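Local coordinates for protein mitochondrial enolase superfamily member 1 (Homo sapiens, PDB 4A35) that catalyses the magnesium-dependent dehydration of L-fuconate to 2-keto-3-deoxy-L-fuconate in the breakdown of L-fucose, at residues Tyr191-Ala196 against Lys221-Ala226. Numbering follows the deposited sequence. Where two conformers were deposited one is given.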
# COMPACT_ATOMS: atom_id res chain seq x y z
N TYR A 191 -5.55 -18.86 -20.91
CA TYR A 191 -5.76 -20.03 -20.06
C TYR A 191 -7.04 -19.77 -19.32
O TYR A 191 -7.41 -18.58 -19.14
CB TYR A 191 -4.58 -20.28 -19.10
CG TYR A 191 -4.39 -19.28 -17.97
CD1 TYR A 191 -4.98 -19.49 -16.73
CD2 TYR A 191 -3.44 -18.25 -18.08
CE1 TYR A 191 -4.74 -18.62 -15.66
CE2 TYR A 191 -3.13 -17.43 -16.98
CZ TYR A 191 -3.79 -17.62 -15.78
OH TYR A 191 -3.54 -16.81 -14.71
N THR A 192 -7.70 -20.84 -18.87
CA THR A 192 -8.93 -20.70 -18.11
C THR A 192 -8.71 -20.93 -16.57
O THR A 192 -8.03 -21.84 -16.14
CB THR A 192 -10.05 -21.61 -18.65
OG1 THR A 192 -11.22 -21.28 -17.91
CG2 THR A 192 -9.72 -23.14 -18.55
N THR A 193 -9.40 -20.10 -15.77
CA THR A 193 -9.41 -20.22 -14.30
C THR A 193 -10.81 -20.78 -13.89
O THR A 193 -11.10 -20.89 -12.71
CB THR A 193 -9.01 -18.87 -13.69
OG1 THR A 193 -7.67 -18.64 -14.14
CG2 THR A 193 -8.98 -18.87 -12.11
N SER A 194 -11.64 -21.14 -14.87
CA SER A 194 -13.00 -21.59 -14.55
C SER A 194 -13.09 -22.96 -13.80
O SER A 194 -14.14 -23.25 -13.23
CB SER A 194 -13.86 -21.60 -15.81
OG SER A 194 -13.99 -20.27 -16.28
N CYS A 195 -12.01 -23.78 -13.74
CA CYS A 195 -12.03 -25.05 -12.96
C CYS A 195 -11.22 -24.89 -11.66
O CYS A 195 -10.95 -25.88 -10.96
CB CYS A 195 -11.47 -26.20 -13.81
SG CYS A 195 -12.26 -26.39 -15.43
N ALA A 196 -10.74 -23.66 -11.39
CA ALA A 196 -9.78 -23.43 -10.31
C ALA A 196 -10.33 -23.38 -8.90
O ALA A 196 -9.56 -23.61 -7.96
CB ALA A 196 -9.05 -22.09 -10.56
N LYS A 221 -5.79 -23.19 -14.69
CA LYS A 221 -5.29 -22.79 -13.39
C LYS A 221 -6.11 -23.48 -12.33
O LYS A 221 -7.30 -23.78 -12.53
CB LYS A 221 -5.29 -21.25 -13.18
CG LYS A 221 -4.49 -20.84 -11.94
CD LYS A 221 -3.76 -19.50 -12.09
CE LYS A 221 -4.74 -18.44 -11.72
NZ LYS A 221 -4.18 -17.08 -11.98
N VAL A 222 -5.49 -23.73 -11.17
CA VAL A 222 -6.15 -24.32 -10.00
C VAL A 222 -5.71 -23.56 -8.75
O VAL A 222 -4.52 -23.29 -8.56
CB VAL A 222 -5.87 -25.86 -9.90
CG1 VAL A 222 -4.36 -26.15 -9.80
CG2 VAL A 222 -6.59 -26.48 -8.71
N LYS A 223 -6.67 -23.23 -7.88
CA LYS A 223 -6.37 -22.60 -6.60
C LYS A 223 -5.95 -23.65 -5.60
O LYS A 223 -6.57 -24.72 -5.51
CB LYS A 223 -7.60 -21.85 -6.04
CG LYS A 223 -8.14 -20.73 -6.93
CD LYS A 223 -7.08 -19.62 -7.14
CE LYS A 223 -7.52 -18.77 -8.30
NZ LYS A 223 -6.99 -17.39 -8.21
N VAL A 224 -4.95 -23.29 -4.80
CA VAL A 224 -4.37 -24.14 -3.75
C VAL A 224 -4.09 -23.30 -2.50
O VAL A 224 -4.23 -22.06 -2.54
CB VAL A 224 -3.06 -24.84 -4.26
CG1 VAL A 224 -3.32 -25.74 -5.50
CG2 VAL A 224 -1.93 -23.83 -4.52
N GLY A 225 -3.66 -23.96 -1.42
CA GLY A 225 -3.13 -23.28 -0.25
C GLY A 225 -3.88 -23.21 1.06
O GLY A 225 -3.34 -22.64 2.00
N ALA A 226 -5.11 -23.74 1.13
CA ALA A 226 -5.87 -23.74 2.39
C ALA A 226 -5.75 -25.10 3.06
O ALA A 226 -5.71 -25.19 4.29
CB ALA A 226 -7.35 -23.42 2.13
O HOH W 1 -9.26 -23.74 -14.50
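The terminal nitrogen NZ of K221 is gripped by several groups: it donates to Y191 OH at 2.8 Å, lying in the plane of the phenol ring at its edge, and forms salt bridges with E277 and E387. This is the KxK motif of the mandelate racemase group, at the end of a strand of the enolase-type barrel; K221 probably binds substrate and K223 probably serves as proton donor/acceptor. Bends at chi2 and chi3 (86°) carry the K221 chain past the ring, CB 3.7 Å from Y191 CE1. A phenylalanine in place of Y191 would keep the ring but would probably leave NZ without its phenol acceptor, free to shift between the two glutamates. The backbones illustrate how a turn beyond a strand end can add a second backbone bond to the neighbouring strand: K221 N donates to T192 O at 3.0 Å, and A196, the last residue of the type I turn T193-A196, accepts through its O from K223 N at 2.9 Å. T193 OG1, bonded to E387, flanks the K221 chain, while K223 NZ turns to the magnesium ligand D251. One water bridges the two backbones: it donates to T192 O and K221 O, both at 2.8 Å, and accepts from C195 N at 2.9 Å.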